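PDB 2OKX: rhamnosidase B from Bacillus sp., which probably hydrolyses terminal alpha-L-rhamnose residues from rhamnosides, as a glycoside hydrolase of family 78. Local coordinates for residues Cys243-Thr248 and Ala366-Ala371; Ala296-Val301 and Thr325-Ala330. All blocks are in the same frame, centred on the assembly; numbering follows the deposited sequence.

Interaction 1 of 2, residues Cys243-Thr248 and Ala366-Ala371; sequences CGYVAT and ALPEAA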
loop_
_atom_site.group_PDB
_atom_site.type_symbol
_atom_site.label_atom_id
_atom_site.label_comp_id
_atom_site.label_asym_id
_atom_site.label_seq_id
_atom_site.Cartn_x
_atom_site.Cartn_y
_atom_site.Cartn_z
ATOM N N CYS A 243 -5.888 9.071 25.570
ATOM C CA CYS A 243 -5.471 10.238 26.323
ATOM C C CYS A 243 -4.457 9.783 27.367
ATOM O O CYS A 243 -4.727 8.869 28.140
ATOM C CB CYS A 243 -6.686 10.859 27.013
ATOM S SG CYS A 243 -6.315 12.301 28.020
ATOM N N GLY A 244 -3.291 10.414 27.383
ATOM C CA GLY A 244 -2.275 10.032 28.344
ATOM C C GLY A 244 -0.901 10.560 27.995
ATOM O O GLY A 244 -0.751 11.390 27.094
ATOM N N TYR A 245 0.109 10.074 28.711
ATOM C CA TYR A 245 1.483 10.511 28.483
ATOM C C TYR A 245 2.458 9.348 28.452
ATOM O O TYR A 245 2.128 8.220 28.813
ATOM C CB TYR A 245 1.973 11.430 29.607
ATOM C CG TYR A 245 1.104 12.611 29.948
ATOM C CD1 TYR A 245 -0.029 12.463 30.746
ATOM C CD2 TYR A 245 1.435 13.886 29.497
ATOM C CE1 TYR A 245 -0.812 13.566 31.089
ATOM C CE2 TYR A 245 0.663 14.991 29.832
ATOM C CZ TYR A 245 -0.457 14.824 30.626
ATOM O OH TYR A 245 -1.221 15.921 30.943
ATOM N N VAL A 246 3.670 9.650 28.008
ATOM C CA VAL A 246 4.757 8.687 28.021
ATOM C C VAL A 246 5.650 9.324 29.071
ATOM O O VAL A 246 5.861 10.536 29.044
ATOM C CB VAL A 246 5.528 8.627 26.689
ATOM C CG1 VAL A 246 6.889 7.966 26.914
ATOM C CG2 VAL A 246 4.734 7.830 25.669
ATOM N N ALA A 247 6.171 8.529 29.997
ATOM C CA ALA A 247 7.018 9.094 31.037
ATOM C C ALA A 247 8.269 8.275 31.306
ATOM O O ALA A 247 8.250 7.045 31.249
ATOM C CB ALA A 247 6.218 9.254 32.325
ATOM N N THR A 248 9.355 8.979 31.601
ATOM C CA THR A 248 10.623 8.342 31.904
ATOM C C THR A 248 11.461 9.279 32.762
ATOM O O THR A 248 11.308 10.505 32.703
ATOM C CB THR A 248 11.423 8.016 30.621
ATOM O OG1 THR A 248 12.530 7.165 30.950
ATOM C CG2 THR A 248 11.953 9.296 29.983
ATOM N N ALA A 366 -4.212 18.151 35.350
ATOM C CA ALA A 366 -3.361 18.627 36.437
ATOM C C ALA A 366 -1.980 17.986 36.453
ATOM O O ALA A 366 -0.979 18.653 36.708
ATOM C CB ALA A 366 -4.053 18.381 37.774
ATOM N N LEU A 367 -1.943 16.689 36.166
ATOM C CA LEU A 367 -0.718 15.898 36.184
ATOM C C LEU A 367 0.600 16.548 35.773
ATOM O O LEU A 367 1.554 16.566 36.556
ATOM C CB LEU A 367 -0.922 14.616 35.374
ATOM C CG LEU A 367 0.224 13.604 35.376
ATOM C CD1 LEU A 367 0.817 13.463 36.763
ATOM C CD2 LEU A 367 -0.305 12.271 34.882
ATOM N N PRO A 368 0.683 17.093 34.549
ATOM C CA PRO A 368 1.942 17.714 34.127
ATOM C C PRO A 368 2.607 18.578 35.196
ATOM O O PRO A 368 3.698 18.265 35.672
ATOM C CB PRO A 368 1.530 18.521 32.902
ATOM C CG PRO A 368 0.442 17.695 32.324
ATOM C CD PRO A 368 -0.371 17.333 33.550
ATOM N N GLU A 369 1.939 19.660 35.573
ATOM C CA GLU A 369 2.474 20.575 36.570
ATOM C C GLU A 369 2.367 20.063 38.009
ATOM O O GLU A 369 3.124 20.486 38.878
ATOM C CB GLU A 369 1.781 21.936 36.449
ATOM C CG GLU A 369 2.162 22.739 35.199
ATOM C CD GLU A 369 1.563 22.190 33.906
ATOM O OE1 GLU A 369 1.892 22.728 32.824
ATOM O OE2 GLU A 369 0.761 21.232 33.965
ATOM N N ALA A 370 1.437 19.146 38.253
ATOM C CA ALA A 370 1.227 18.600 39.591
ATOM C C ALA A 370 2.248 17.537 40.001
ATOM O O ALA A 370 2.293 17.135 41.165
ATOM C CB ALA A 370 -0.181 18.032 39.699
ATOM N N ALA A 371 3.058 17.076 39.052
ATOM C CA ALA A 371 4.067 16.064 39.351
ATOM C C ALA A 371 5.401 16.412 38.699
ATOM O O ALA A 371 5.833 15.752 37.755
ATOM C CB ALA A 371 3.594 14.695 38.880
#
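Tyr245 alone carries the 243-248 side of this contact, reaching from its strand to Leu367 and Pro368 near the end of helix 362-370. The strand enters through Gly244, whose backbone angles would press any CB against the carbonyl oxygen of Cys243. At Tyr245 the CB points at the helix, and CG lies anti to the carbonyl carbon (chi1 -52°), which sends the ring out of the sheet. The CD1-CE1 side of the ring runs obliquely past Leu367 CD2, with Tyr245 CE1 4.0 Å from that methyl; the two side chains run antiparallel alongside each other. Nearer the hydroxyl, Pro368 crosses the tyrosine at about a right angle and meets it obliquely, its CG lying 3.5 Å from Tyr245 CZ. The phenol OH donates a hydrogen bond to Tyr364 O, one turn back in the helix, and the ring of Tyr364 also meets that of Tyr245. Further along, Val246 and Ala247 carry the strand on between strands 297-309 and 338-340. Leu367 also rests on Ile340, Leu377 and Phe380, so the tyrosine lies beside a buried apolar cluster between helix and sheet in rhamnosidase domain D2. Were Tyr245 cut back to an alanine, a gap would probably open beside Leu367 and Pro368 and Tyr364 O would lose this donor. The chemistry is thus divided: apolar packing fills the space between strand and helix, while the phenol oxygen, a polar atom buried among these side chains, gives its hydrogen bond to the backbone of the same helix.

Interaction 2 of 2, residues Ala296-Val301 and Thr325-Ala330; sequences AGEHLV and TLRSPA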
loop_
_atom_site.group_PDB
_atom_site.type_symbol
_atom_site.label_atom_id
_atom_site.label_comp_id
_atom_site.label_asym_id
_atom_site.label_seq_id
_atom_site.Cartn_x
_atom_site.Cartn_y
_atom_site.Cartn_z
ATOM N N ALA A 296 23.207 18.155 36.685
ATOM C CA ALA A 296 23.316 16.753 37.065
ATOM C C ALA A 296 22.134 16.353 37.939
ATOM O O ALA A 296 21.568 17.185 38.645
ATOM C CB ALA A 296 24.626 16.513 37.810
ATOM N N GLY A 297 21.758 15.080 37.885
ATOM C CA GLY A 297 20.645 14.616 38.693
ATOM C C GLY A 297 19.528 13.963 37.902
ATOM O O GLY A 297 19.682 13.641 36.721
ATOM N N GLU A 298 18.392 13.770 38.560
ATOM C CA GLU A 298 17.244 13.144 37.929
ATOM C C GLU A 298 16.229 14.164 37.430
ATOM O O GLU A 298 16.028 15.209 38.048
ATOM C CB GLU A 298 16.570 12.187 38.911
ATOM C CG GLU A 298 17.439 11.011 39.305
ATOM C CD GLU A 298 16.705 10.006 40.169
ATOM O OE1 GLU A 298 17.284 8.937 40.452
ATOM O OE2 GLU A 298 15.553 10.284 40.567
ATOM N N HIS A 299 15.601 13.852 36.300
ATOM C CA HIS A 299 14.592 14.725 35.711
ATOM C C HIS A 299 13.452 13.888 35.153
ATOM O O HIS A 299 13.682 12.892 34.463
ATOM C CB HIS A 299 15.183 15.572 34.583
ATOM C CG HIS A 299 16.337 16.427 35.003
ATOM N ND1 HIS A 299 17.619 15.939 35.124
ATOM C CD2 HIS A 299 16.401 17.740 35.324
ATOM C CE1 HIS A 299 18.426 16.916 35.498
ATOM N NE2 HIS A 299 17.711 18.020 35.628
ATOM N N LEU A 300 12.224 14.293 35.457
ATOM C CA LEU A 300 11.054 13.580 34.976
ATOM C C LEU A 300 10.620 14.200 33.656
ATOM O O LEU A 300 10.319 15.393 33.591
ATOM C CB LEU A 300 9.915 13.670 35.999
ATOM C CG LEU A 300 8.574 13.017 35.639
ATOM C CD1 LEU A 300 8.766 11.540 35.341
ATOM C CD2 LEU A 300 7.597 13.197 36.795
ATOM N N VAL A 301 10.612 13.390 32.604
ATOM C CA VAL A 301 10.205 13.864 31.287
ATOM C C VAL A 301 8.823 13.311 30.996
ATOM O O VAL A 301 8.588 12.107 31.110
ATOM C CB VAL A 301 11.184 13.395 30.193
ATOM C CG1 VAL A 301 10.735 13.911 28.826
ATOM C CG2 VAL A 301 12.580 13.897 30.508
ATOM N N THR A 325 21.096 8.036 31.884
ATOM C CA THR A 325 20.386 6.772 31.989
ATOM C C THR A 325 18.891 7.063 31.961
ATOM O O THR A 325 18.469 8.208 32.125
ATOM C CB THR A 325 20.722 6.026 33.304
ATOM O OG1 THR A 325 20.190 6.750 34.421
ATOM C CG2 THR A 325 22.227 5.892 33.467
ATOM N N LEU A 326 18.100 6.020 31.751
ATOM C CA LEU A 326 16.652 6.144 31.705
ATOM C C LEU A 326 16.016 5.008 32.480
ATOM O O LEU A 326 16.512 3.879 32.463
ATOM C CB LEU A 326 16.151 6.082 30.256
ATOM C CG LEU A 326 15.890 7.368 29.467
ATOM C CD1 LEU A 326 17.125 8.248 29.441
ATOM C CD2 LEU A 326 15.460 6.992 28.050
ATOM N N ARG A 327 14.918 5.299 33.165
ATOM C CA ARG A 327 14.212 4.260 33.891
ATOM C C ARG A 327 12.745 4.619 34.009
ATOM O O ARG A 327 12.381 5.793 34.022
ATOM C CB ARG A 327 14.823 4.028 35.280
ATOM C CG ARG A 327 14.560 5.101 36.315
ATOM C CD ARG A 327 14.890 4.552 37.709
ATOM N NE ARG A 327 14.686 5.537 38.766
ATOM C CZ ARG A 327 15.428 6.628 38.916
ATOM N NH1 ARG A 327 16.426 6.875 38.078
ATOM N NH2 ARG A 327 15.166 7.477 39.900
ATOM N N SER A 328 11.909 3.592 34.076
ATOM C CA SER A 328 10.470 3.765 34.182
ATOM C C SER A 328 10.049 4.204 35.573
ATOM O O SER A 328 10.611 3.752 36.571
ATOM C CB SER A 328 9.766 2.452 33.842
ATOM O OG SER A 328 8.381 2.529 34.125
ATOM N N PRO A 329 9.060 5.105 35.659
ATOM C CA PRO A 329 8.590 5.573 36.965
ATOM C C PRO A 329 7.757 4.469 37.606
ATOM O O PRO A 329 7.394 4.547 38.777
ATOM C CB PRO A 329 7.744 6.798 36.617
ATOM C CG PRO A 329 8.295 7.245 35.288
ATOM C CD PRO A 329 8.511 5.941 34.580
ATOM N N ALA A 330 7.455 3.440 36.819
ATOM C CA ALA A 330 6.659 2.318 37.298
ATOM C C ALA A 330 7.543 1.124 37.626
ATOM O O ALA A 330 8.769 1.222 37.606
ATOM C CB ALA A 330 5.625 1.928 36.251
#
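Leu300 CA lies 8.6 Å from Pro329 CA, in the loop after strand 324-327, and Glu298 CA 9.3 Å from Thr325 CA, strands 297-309 and 324-327 being not paired with each other but set on the two flanks of strand 240-252, each antiparallel to it. Side chains therefore have to reach over the middle strand. Glu298 points its CB at the other segment and, with its chain extended beyond CG, touches Thr251 of the middle strand on its way to the arginine. Arg327 comes from the far flank: CG sits between the backbone N and the carbonyl carbon (chi1 73°), and the chain then runs straight to NE. The two chains cross at about a right angle and meet in a salt bridge on the exposed surface. Arg327 NH2 serves both carboxylate oxygens, with OE1 of Glu298 at 2.6 Å and OE2 of Glu298 at 2.9 Å; a longer contact of 3.3 Å joins Arg327 NH1 to Glu298 OE1. The carboxylate carbon lies in the guanidinium plane, at its edge, but the two planes are turned 59° apart, and all three bonds are bent and weak. NH1 has a further weak bond to Thr251 OG1, so the middle strand also helps hold the guanidinium. Two antiparallel sheets make up this part of domain D2, consistent with the beta sandwich of galactose-binding-like domains, and the bridge spans three strands of one of them. Past Arg327 the chain leaves the strand through an ST turn, in which Ser328 OG accepts from Ala330 N at 3.0 Å. That bend presents Pro329, which packs on Ala338 and Leu377. On the same face of the strand as Glu298 but buried, Leu300 brings CD1 to 4.3 Å from Pro329 CG, a light apolar touch.

Overall arrangement
From the N terminus the chain runs along strand 240-252, which holds 243-248, passes through 296-301 and 325-330, and comes to 366-371 at the end of helix 362-370. Interaction 2 closes a loop with 23 residues between its segments, rich in strand, and this loop is nested inside the 117-residue one closed by interaction 1. Both lie within domain D2, their centres about 13 Å apart. Interaction 1 joins the helix to the sheet, whereas interaction 2 links two strands that border the middle strand. They meet directly: Thr248 O probably accepts a hydrogen bond from Val301 N at 3.0 Å, and Ala371 O packs against Leu300 CD2.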